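Local atomic coordinates of fiber protein (Duck adenovirus 1, PDB entry 6ITX), a protein that forms the fibre of an avian adenovirus capsid and, through the trimeric C-terminal head present here, probably attaches the virus to its host-cell receptor. Residues L93-M99 against P183-D189; L194-N199 against T297-A301; N245-C251 against A262-V268. All coordinates share one frame; numbering follows the deposited sequence.

Contact 1. Residues L93-M99 against P183-D189; sequences LTRIISM and PVVWSGD
Ile96 O is gripped by two backbone donors, Trp186 N at 2.9 Å and Ser187 N at 3.2 Å. This is a classic beta bulge in an antiparallel pair: two residues, Trp186 and Ser187, stand opposite Ile96 alone, and the register slips by one before Ile97 meets Val185. The two donors differ in approach. Ser187 N is tilted only slightly from the carbonyl plane, whereas Trp186 N comes from well above it, with a more bent N-H...O angle of 139°. Beyond the bulge, Ser98 and Val184 exchange a pair of backbone bonds. Ile97 CG2 meets Val185 CG2 at 4.0 Å, and the Ile97 and Pro183 side chains lie side by side, with Ile97 CD1 4.1 Å from Pro183 CB. At the other end, Ser187 OG, set trans to its backbone N by a chi1 of 173°, reaches and donates to Thr94 O at 2.9 Å. Arg95 NH2 and Asp189 OD2 form a long salt bridge of 3.8 Å. Strand 118-131 pairs with the other edge of strand 95-100, and a neighbouring subunit packs on Leu93, Thr94, Ile96 and Ser187. The Trp186 indole presents its edge to Ser98: NE1 donates almost straight, in the ring plane, to Ser98 OG at 3.0 Å.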
loop_
_atom_site.group_PDB
_atom_site.type_symbol
_atom_site.label_atom_id
_atom_site.label_comp_id
_atom_site.label_asym_id
_atom_site.label_seq_id
_atom_site.Cartn_x
_atom_site.Cartn_y
_atom_site.Cartn_z
ATOM N N LEU A 93 -16.634 14.792 0.190
ATOM C CA LEU A 93 -17.533 13.717 0.584
ATOM C C LEU A 93 -16.931 12.362 0.227
ATOM O O LEU A 93 -16.583 12.109 -0.930
ATOM C CB LEU A 93 -18.898 13.885 -0.095
ATOM C CG LEU A 93 -19.693 12.572 -0.249
ATOM C CD1 LEU A 93 -20.310 12.125 1.082
ATOM C CD2 LEU A 93 -20.750 12.608 -1.373
ATOM N N THR A 94 -16.821 11.486 1.213
ATOM C CA THR A 94 -16.403 10.123 0.911
ATOM C C THR A 94 -17.496 9.425 0.106
ATOM O O THR A 94 -18.625 9.287 0.580
ATOM C CB THR A 94 -16.100 9.369 2.202
ATOM O OG1 THR A 94 -14.810 9.769 2.688
ATOM C CG2 THR A 94 -16.108 7.870 1.975
ATOM N N ARG A 95 -17.173 9.002 -1.113
ATOM C CA ARG A 95 -18.117 8.312 -1.980
ATOM C C ARG A 95 -17.745 6.841 -2.084
ATOM O O ARG A 95 -16.577 6.466 -1.934
ATOM C CB ARG A 95 -18.158 8.938 -3.379
ATOM C CG ARG A 95 -18.094 10.434 -3.317
ATOM C CD ARG A 95 -18.462 11.126 -4.602
ATOM N NE ARG A 95 -18.314 12.560 -4.383
ATOM C CZ ARG A 95 -19.324 13.424 -4.353
ATOM N NH1 ARG A 95 -19.082 14.705 -4.112
ATOM N NH2 ARG A 95 -20.573 13.010 -4.573
ATOM N N ILE A 96 -18.750 6.009 -2.345
ATOM C CA ILE A 96 -18.583 4.566 -2.335
ATOM C C ILE A 96 -19.328 3.966 -3.516
ATOM O O ILE A 96 -20.491 4.305 -3.758
ATOM C CB ILE A 96 -19.101 3.947 -1.028
ATOM C CG1 ILE A 96 -18.645 4.765 0.190
ATOM C CG2 ILE A 96 -18.673 2.483 -0.935
ATOM C CD1 ILE A 96 -18.759 4.008 1.480
ATOM N N ILE A 97 -18.656 3.087 -4.262
ATOM C CA ILE A 97 -19.301 2.230 -5.246
ATOM C C ILE A 97 -18.707 0.844 -5.090
ATOM O O ILE A 97 -17.632 0.664 -4.518
ATOM C CB ILE A 97 -19.135 2.683 -6.726
ATOM C CG1 ILE A 97 -17.669 2.592 -7.175
ATOM C CG2 ILE A 97 -19.759 4.056 -6.974
ATOM C CD1 ILE A 97 -17.486 2.664 -8.677
ATOM N N SER A 98 -19.412 -0.138 -5.630
ATOM C CA SER A 98 -18.928 -1.503 -5.647
ATOM C C SER A 98 -19.372 -2.177 -6.939
ATOM O O SER A 98 -20.358 -1.778 -7.566
ATOM C CB SER A 98 -19.428 -2.277 -4.419
ATOM O OG SER A 98 -20.786 -2.614 -4.569
ATOM N N MET A 99 -18.615 -3.192 -7.352
ATOM C CA MET A 99 -18.956 -3.947 -8.548
ATOM C C MET A 99 -18.781 -5.432 -8.288
ATOM O O MET A 99 -17.931 -5.844 -7.497
ATOM C CB MET A 99 -18.101 -3.515 -9.733
ATOM C CG MET A 99 -17.641 -2.079 -9.612
ATOM S SD MET A 99 -16.470 -1.672 -10.895
ATOM C CE MET A 99 -16.230 0.034 -10.493
ATOM N N PRO A 183 -22.065 -0.645 -11.611
ATOM C CA PRO A 183 -21.690 -0.374 -10.225
ATOM C C PRO A 183 -22.950 -0.195 -9.389
ATOM O O PRO A 183 -24.057 -0.037 -9.909
ATOM C CB PRO A 183 -20.862 0.919 -10.307
ATOM C CG PRO A 183 -20.649 1.186 -11.763
ATOM C CD PRO A 183 -21.752 0.481 -12.502
ATOM N N VAL A 184 -22.775 -0.261 -8.076
ATOM C CA VAL A 184 -23.845 -0.032 -7.116
ATOM C C VAL A 184 -23.344 1.093 -6.237
ATOM O O VAL A 184 -22.343 0.932 -5.528
ATOM C CB VAL A 184 -24.177 -1.282 -6.280
ATOM C CG1 VAL A 184 -25.020 -0.904 -5.082
ATOM C CG2 VAL A 184 -24.867 -2.348 -7.121
ATOM N N VAL A 185 -24.010 2.235 -6.293
ATOM C CA VAL A 185 -23.549 3.399 -5.557
ATOM C C VAL A 185 -24.068 3.312 -4.131
ATOM O O VAL A 185 -25.282 3.332 -3.914
ATOM C CB VAL A 185 -24.018 4.687 -6.236
ATOM C CG1 VAL A 185 -23.444 5.898 -5.512
ATOM C CG2 VAL A 185 -23.624 4.667 -7.692
ATOM N N TRP A 186 -23.143 3.212 -3.159
ATOM C CA TRP A 186 -23.455 3.248 -1.731
ATOM C C TRP A 186 -23.278 4.620 -1.097
ATOM O O TRP A 186 -23.765 4.828 0.016
ATOM C CB TRP A 186 -22.594 2.259 -0.940
ATOM C CG TRP A 186 -22.710 0.857 -1.393
ATOM C CD1 TRP A 186 -21.898 0.220 -2.278
ATOM C CD2 TRP A 186 -23.691 -0.099 -0.988
ATOM N NE1 TRP A 186 -22.316 -1.070 -2.461
ATOM C CE2 TRP A 186 -23.420 -1.294 -1.682
ATOM C CE3 TRP A 186 -24.776 -0.064 -0.115
ATOM C CZ2 TRP A 186 -24.194 -2.446 -1.524
ATOM C CZ3 TRP A 186 -25.542 -1.215 0.046
ATOM C CH2 TRP A 186 -25.244 -2.385 -0.652
ATOM N N SER A 187 -22.588 5.550 -1.744
ATOM C CA SER A 187 -22.588 6.930 -1.266
ATOM C C SER A 187 -22.395 7.866 -2.448
ATOM O O SER A 187 -21.404 7.735 -3.174
ATOM C CB SER A 187 -21.503 7.153 -0.221
ATOM O OG SER A 187 -21.407 8.522 0.127
ATOM N N GLY A 188 -23.346 8.782 -2.648
ATOM C CA GLY A 188 -23.261 9.809 -3.672
ATOM C C GLY A 188 -24.389 9.725 -4.695
ATOM O O GLY A 188 -25.205 8.803 -4.696
ATOM N N ASP A 189 -24.406 10.727 -5.591
ATOM C CA ASP A 189 -25.372 10.847 -6.680
ATOM C C ASP A 189 -25.393 9.616 -7.557
ATOM O O ASP A 189 -24.590 8.699 -7.375
ATOM C CB ASP A 189 -25.052 12.037 -7.589
ATOM C CG ASP A 189 -24.812 13.308 -6.822
ATOM O OD1 ASP A 189 -25.180 14.387 -7.342
ATOM O OD2 ASP A 189 -24.234 13.242 -5.707
#

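Contact 2. Residues L194-N199 against T297-A301; sequences LYFAAN and TYVGA. With GLN (glutamine), chain G.
The Tyr298 ring meets the Phe196 backbone by its edge, and its hydroxyl donates to Phe196 O at 3.0 Å, somewhat tilted from that carbonyl's plane. CG of Tyr298 lies between its backbone N and carbonyl carbon (chi1 62°), which sends the ring across to segment 194-199. The same hydroxyl lies near the plane of the Phe196 ring, at its edge, while that ring packs against Leu128 and Ile97. Ala198 CB comes up to the Tyr298 ring at CD2, 4.2 Å away. Asn199 lies beside Val299: its CB touches Val299 CG1 at 3.7 Å, and the backbones are joined by Asn199 N to Val299 O at 2.9 Å. The Asn199 amide is split in use. OD1 caps Ser202 N at the start of helix 200-203, and ND2 gives a weak bond to Gly300 O. Tyr195 O accepts from Ala301 N at 3.3 Å, from above the carbonyl plane. A water bridges it to the chain end, donating to Tyr195 O and, at 2.9 Å, to Ala301 O.

The end of strand 288-299 and the last residues of the chain are laid against the loop before helix 200-203, and they form most of a glutamine pocket. Val299, Gly300 and Ala301 line the site, with Gly133 completing it. Val299 CG1 and Gly300 O each lie 3.7 Å from NE2 of the bound glutamine. The acceptors are mostly main-chain carbonyls, so the position of the chain end probably depends mainly on backbone shape.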
loop_
_atom_site.group_PDB
_atom_site.type_symbol
_atom_site.label_atom_id
_atom_site.label_comp_id
_atom_site.label_asym_id
_atom_site.label_seq_id
_atom_site.Cartn_x
_atom_site.Cartn_y
_atom_site.Cartn_z
ATOM N N LEU A 194 -18.618 8.274 -12.109
ATOM C CA LEU A 194 -17.655 9.051 -12.880
ATOM C C LEU A 194 -16.480 9.530 -12.037
ATOM O O LEU A 194 -15.424 9.854 -12.594
ATOM C CB LEU A 194 -18.352 10.246 -13.535
ATOM C CG LEU A 194 -19.485 9.908 -14.505
ATOM C CD1 LEU A 194 -20.014 11.177 -15.101
ATOM C CD2 LEU A 194 -19.012 8.962 -15.601
ATOM N N TYR A 195 -16.626 9.578 -10.713
ATOM C CA TYR A 195 -15.520 10.025 -9.875
ATOM C C TYR A 195 -14.424 8.984 -9.774
ATOM O O TYR A 195 -13.346 9.294 -9.249
ATOM C CB TYR A 195 -16.014 10.380 -8.468
ATOM C CG TYR A 195 -16.594 11.773 -8.355
ATOM C CD1 TYR A 195 -17.329 12.331 -9.402
ATOM C CD2 TYR A 195 -16.410 12.529 -7.207
ATOM C CE1 TYR A 195 -17.861 13.607 -9.306
ATOM C CE2 TYR A 195 -16.947 13.804 -7.092
ATOM C CZ TYR A 195 -17.672 14.340 -8.144
ATOM O OH TYR A 195 -18.198 15.612 -8.040
ATOM N N PHE A 196 -14.683 7.771 -10.261
ATOM C CA PHE A 196 -13.777 6.642 -10.142
ATOM C C PHE A 196 -13.149 6.255 -11.477
ATOM O O PHE A 196 -12.580 5.163 -11.598
ATOM C CB PHE A 196 -14.512 5.441 -9.544
ATOM C CG PHE A 196 -14.977 5.642 -8.130
ATOM C CD1 PHE A 196 -16.202 6.238 -7.870
ATOM C CD2 PHE A 196 -14.210 5.191 -7.064
ATOM C CE1 PHE A 196 -16.650 6.403 -6.585
ATOM C CE2 PHE A 196 -14.644 5.361 -5.765
ATOM C CZ PHE A 196 -15.876 5.967 -5.526
ATOM N N ALA A 197 -13.257 7.094 -12.492
ATOM C CA ALA A 197 -12.347 6.960 -13.611
ATOM C C ALA A 197 -10.981 7.508 -13.205
ATOM O O ALA A 197 -10.875 8.397 -12.352
ATOM C CB ALA A 197 -12.881 7.706 -14.831
ATOM N N ALA A 198 -9.931 6.967 -13.807
ATOM C CA ALA A 198 -8.588 7.391 -13.427
ATOM C C ALA A 198 -8.305 8.808 -13.930
ATOM O O ALA A 198 -8.654 9.163 -15.061
ATOM C CB ALA A 198 -7.551 6.404 -13.959
ATOM N N ASN A 199 -7.655 9.612 -13.082
ATOM C CA ASN A 199 -7.461 11.034 -13.363
ATOM C C ASN A 199 -6.919 11.269 -14.767
ATOM O O ASN A 199 -5.980 10.603 -15.202
ATOM C CB ASN A 199 -6.501 11.650 -12.345
ATOM C CG ASN A 199 -6.270 13.138 -12.594
ATOM O OD1 ASN A 199 -5.305 13.547 -13.261
ATOM N ND2 ASN A 199 -7.165 13.957 -12.060
ATOM N N THR A 297 -4.516 1.780 -4.547
ATOM C CA THR A 297 -4.877 3.192 -4.621
ATOM C C THR A 297 -4.485 3.771 -5.975
ATOM O O THR A 297 -3.400 3.491 -6.485
ATOM C CB THR A 297 -4.192 3.997 -3.498
ATOM O OG1 THR A 297 -4.777 3.674 -2.221
ATOM C CG2 THR A 297 -4.328 5.493 -3.741
ATOM N N TYR A 298 -5.364 4.578 -6.563
ATOM C CA TYR A 298 -4.994 5.384 -7.725
ATOM C C TYR A 298 -5.688 6.735 -7.632
ATOM O O TYR A 298 -6.619 6.927 -6.832
ATOM C CB TYR A 298 -5.350 4.690 -9.056
ATOM C CG TYR A 298 -6.828 4.440 -9.228
ATOM C CD1 TYR A 298 -7.420 3.323 -8.671
ATOM C CD2 TYR A 298 -7.634 5.327 -9.923
ATOM C CE1 TYR A 298 -8.766 3.090 -8.801
ATOM C CE2 TYR A 298 -8.989 5.097 -10.063
ATOM C CZ TYR A 298 -9.549 3.974 -9.499
ATOM O OH TYR A 298 -10.900 3.719 -9.622
ATOM N N VAL A 299 -5.238 7.667 -8.478
ATOM C CA VAL A 299 -5.818 9.007 -8.520
ATOM C C VAL A 299 -7.167 8.957 -9.227
ATOM O O VAL A 299 -7.269 8.531 -10.383
ATOM C CB VAL A 299 -4.881 9.999 -9.218
ATOM C CG1 VAL A 299 -5.267 11.418 -8.857
ATOM C CG2 VAL A 299 -3.440 9.753 -8.854
ATOM N N GLY A 300 -8.210 9.410 -8.534
ATOM C CA GLY A 300 -9.528 9.520 -9.123
ATOM C C GLY A 300 -9.660 10.732 -10.031
ATOM O O GLY A 300 -8.742 11.539 -10.195
ATOM N N ALA A 301 -10.840 10.858 -10.635
ATOM C CA ALA A 301 -11.084 11.930 -11.606
ATOM C C ALA A 301 -11.081 13.305 -10.953
ATOM O O ALA A 301 -11.495 13.495 -9.797
ATOM C CB ALA A 301 -12.382 11.707 -12.325
ATOM O OXT ALA A 301 -10.633 14.258 -11.601
HETATM N N GLN G . -11.777 16.164 -11.030
HETATM C CA GLN G . -11.240 16.936 -9.918
HETATM C C GLN G . -11.475 18.443 -10.159
HETATM O O GLN G . -12.555 18.877 -10.595
HETATM C CB GLN G . -9.731 16.645 -9.717
HETATM C CG GLN G . -9.358 15.313 -8.984
HETATM C CD GLN G . -7.956 15.324 -8.341
HETATM O OE1 GLN G . -7.284 16.361 -8.286
HETATM N NE2 GLN G . -7.522 14.166 -7.844
HETATM O O HOH W 1 -12.140 11.730 -7.547
#

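Contact 3. Residues N245-C251 against A262-V268; sequences NLYVCPC and AIYMVFV
Strands 245-251 and 262-268 form an antiparallel hairpin, and four hydrogen-bonded pairs, from Asn245 with Val268 to Cys251 with Ala262, supply eight backbone bonds without a slip in register. One face carries Leu246, Val248, Pro250, Ile263, Met265 and Phe267. Leu246 has CG anti to the backbone N (chi1 163°), which sets CD1 over the Phe267 ring in a CH-pi contact, 3.8 Å from the centroid and 19° off the ring normal. The same methyl also touches Met265 CB at 3.7 Å. Met265 runs alongside Val248, with CE at its CG2 branch. The other branch, Val248 CG1, meets Ile263 CG2 at 3.6 Å. This face packs on strand 288-299, through Ile294, Phe296 and Tyr298.

On the opposite face, Tyr247 CB lies 3.6 Å from Val266 CG1. Its ring turns an edge to Val266 O, and CE1 reaches Val268 CG2 at 4.2 Å. Cys251 SG rests on Ala262 CB at 3.6 Å. Two polar ends of this face bond outside the pair: Asn245 OD1 to Ser230 OG, and Tyr264 OH to Lys218 N. Strands 226-235 and 160-165 extend the sheet on either side. Across the pair the hydrogen bonds are all backbone to backbone, and the side chains meet through apolar contacts, which suits the interior of the head.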
loop_
_atom_site.group_PDB
_atom_site.type_symbol
_atom_site.label_atom_id
_atom_site.label_comp_id
_atom_site.label_asym_id
_atom_site.label_seq_id
_atom_site.Cartn_x
_atom_site.Cartn_y
_atom_site.Cartn_z
ATOM N N ASN A 245 1.073 -10.924 -7.140
ATOM C CA ASN A 245 1.267 -9.505 -7.351
ATOM C C ASN A 245 0.156 -8.963 -8.236
ATOM O O ASN A 245 -0.267 -9.610 -9.196
ATOM C CB ASN A 245 2.663 -9.236 -7.919
ATOM C CG ASN A 245 3.722 -9.230 -6.815
ATOM O OD1 ASN A 245 3.717 -8.360 -5.948
ATOM N ND2 ASN A 245 4.608 -10.222 -6.824
ATOM N N LEU A 246 -0.357 -7.804 -7.849
ATOM C CA LEU A 246 -1.361 -7.082 -8.606
ATOM C C LEU A 246 -0.680 -5.857 -9.184
ATOM O O LEU A 246 0.036 -5.157 -8.464
ATOM C CB LEU A 246 -2.541 -6.680 -7.711
ATOM C CG LEU A 246 -3.486 -5.585 -8.219
ATOM C CD1 LEU A 246 -4.222 -6.016 -9.481
ATOM C CD2 LEU A 246 -4.466 -5.241 -7.160
ATOM N N TYR A 247 -0.866 -5.620 -10.479
ATOM C CA TYR A 247 -0.261 -4.479 -11.158
ATOM C C TYR A 247 -1.388 -3.606 -11.678
ATOM O O TYR A 247 -2.191 -4.056 -12.506
ATOM C CB TYR A 247 0.663 -4.917 -12.304
ATOM C CG TYR A 247 1.774 -5.825 -11.849
ATOM C CD1 TYR A 247 1.516 -7.149 -11.568
ATOM C CD2 TYR A 247 3.084 -5.355 -11.684
ATOM C CE1 TYR A 247 2.498 -7.989 -11.137
ATOM C CE2 TYR A 247 4.087 -6.199 -11.251
ATOM C CZ TYR A 247 3.774 -7.526 -10.969
ATOM O OH TYR A 247 4.716 -8.436 -10.539
ATOM N N VAL A 248 -1.465 -2.374 -11.179
ATOM C CA VAL A 248 -2.536 -1.463 -11.544
ATOM C C VAL A 248 -1.986 -0.454 -12.530
ATOM O O VAL A 248 -0.910 0.120 -12.321
ATOM C CB VAL A 248 -3.127 -0.757 -10.317
ATOM C CG1 VAL A 248 -4.192 0.215 -10.755
ATOM C CG2 VAL A 248 -3.658 -1.760 -9.325
ATOM N N CYS A 249 -2.720 -0.238 -13.589
ATOM C CA CYS A 249 -2.350 0.703 -14.617
ATOM C C CYS A 249 -3.626 1.114 -15.326
ATOM O O CYS A 249 -4.354 0.247 -15.841
ATOM C CB CYS A 249 -1.371 0.094 -15.614
ATOM S SG CYS A 249 -1.038 1.255 -16.932
ATOM N N PRO A 250 -3.949 2.405 -15.354
ATOM C CA PRO A 250 -5.141 2.838 -16.080
ATOM C C PRO A 250 -5.047 2.499 -17.563
ATOM O O PRO A 250 -3.968 2.289 -18.121
ATOM C CB PRO A 250 -5.167 4.349 -15.829
ATOM C CG PRO A 250 -4.567 4.462 -14.465
ATOM C CD PRO A 250 -3.421 3.478 -14.500
ATOM N N CYS A 251 -6.212 2.415 -18.200
ATOM C CA CYS A 251 -6.281 1.965 -19.581
ATOM C C CYS A 251 -7.386 2.695 -20.330
ATOM O O CYS A 251 -8.302 3.285 -19.740
ATOM C CB CYS A 251 -6.552 0.471 -19.658
ATOM S SG CYS A 251 -8.121 0.140 -18.846
ATOM N N ALA A 262 -10.295 3.792 -17.869
ATOM C CA ALA A 262 -10.638 2.655 -17.034
ATOM C C ALA A 262 -9.371 2.213 -16.310
ATOM O O ALA A 262 -8.318 2.837 -16.454
ATOM C CB ALA A 262 -11.259 1.538 -17.872
ATOM N N ILE A 263 -9.454 1.136 -15.522
ATOM C CA ILE A 263 -8.297 0.609 -14.801
ATOM C C ILE A 263 -8.023 -0.817 -15.263
ATOM O O ILE A 263 -8.905 -1.682 -15.175
ATOM C CB ILE A 263 -8.493 0.645 -13.281
ATOM C CG1 ILE A 263 -8.640 2.081 -12.803
ATOM C CG2 ILE A 263 -7.314 0.018 -12.594
ATOM C CD1 ILE A 263 -10.083 2.434 -12.523
ATOM N N TYR A 264 -6.800 -1.057 -15.755
ATOM C CA TYR A 264 -6.321 -2.393 -16.089
ATOM C C TYR A 264 -5.595 -2.992 -14.893
ATOM O O TYR A 264 -4.861 -2.304 -14.179
ATOM C CB TYR A 264 -5.375 -2.354 -17.296
ATOM C CG TYR A 264 -4.820 -3.702 -17.733
ATOM C CD1 TYR A 264 -5.654 -4.691 -18.263
ATOM C CD2 TYR A 264 -3.461 -3.979 -17.643
ATOM C CE1 TYR A 264 -5.151 -5.923 -18.680
ATOM C CE2 TYR A 264 -2.940 -5.214 -18.069
ATOM C CZ TYR A 264 -3.790 -6.186 -18.584
ATOM O OH TYR A 264 -3.282 -7.417 -19.001
ATOM N N MET A 265 -5.809 -4.278 -14.672
ATOM C CA MET A 265 -5.226 -4.967 -13.535
ATOM C C MET A 265 -4.755 -6.319 -14.011
ATOM O O MET A 265 -5.573 -7.131 -14.447
ATOM C CB MET A 265 -6.243 -5.123 -12.420
ATOM C CG MET A 265 -6.778 -3.786 -11.989
ATOM S SD MET A 265 -7.604 -3.908 -10.433
ATOM C CE MET A 265 -6.966 -2.473 -9.644
ATOM N N VAL A 266 -3.451 -6.557 -13.966
ATOM C CA VAL A 266 -2.915 -7.867 -14.303
ATOM C C VAL A 266 -2.429 -8.519 -13.017
ATOM O O VAL A 266 -1.757 -7.875 -12.199
ATOM C CB VAL A 266 -1.814 -7.785 -15.377
ATOM C CG1 VAL A 266 -0.777 -6.752 -15.023
ATOM C CG2 VAL A 266 -1.193 -9.156 -15.584
ATOM N N PHE A 267 -2.835 -9.769 -12.812
ATOM C CA PHE A 267 -2.502 -10.558 -11.632
ATOM C C PHE A 267 -1.488 -11.613 -12.030
ATOM O O PHE A 267 -1.682 -12.306 -13.036
ATOM C CB PHE A 267 -3.737 -11.261 -11.065
ATOM C CG PHE A 267 -4.784 -10.338 -10.543
ATOM C CD1 PHE A 267 -5.569 -9.607 -11.403
ATOM C CD2 PHE A 267 -4.991 -10.213 -9.185
ATOM C CE1 PHE A 267 -6.532 -8.763 -10.915
ATOM C CE2 PHE A 267 -5.947 -9.361 -8.686
ATOM C CZ PHE A 267 -6.724 -8.638 -9.546
ATOM N N VAL A 268 -0.421 -11.746 -11.249
ATOM C CA VAL A 268 0.534 -12.841 -11.406
ATOM C C VAL A 268 0.596 -13.583 -10.079
ATOM O O VAL A 268 0.836 -12.970 -9.029
ATOM C CB VAL A 268 1.925 -12.347 -11.828
ATOM C CG1 VAL A 268 2.887 -13.509 -11.984
ATOM C CG2 VAL A 268 1.824 -11.584 -13.114
#

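From the N terminus, residues 93-99 open contact 1, and the chain returns 84 residues later at 183-189 to close it. Contact 2 then opens at 194-199 and closes only at the C terminus, 297-301. Contact 3, a hairpin, falls wholly within that second loop. Contact 1 precedes both, and none of the three cross. Contact 2 is the middle piece in space. It touches contact 1 where Tyr195 packs on Arg95 and Phe196 on Ile97, and contact 3 where Tyr298 meets Ile263 and Ala198 meets Pro250. Contacts 1 and 3 do not touch; their nearest atoms are about 7 Å apart. Together they tie strands 95-100 and 184-187, the C-terminal tail and the central hairpin into one beta fold.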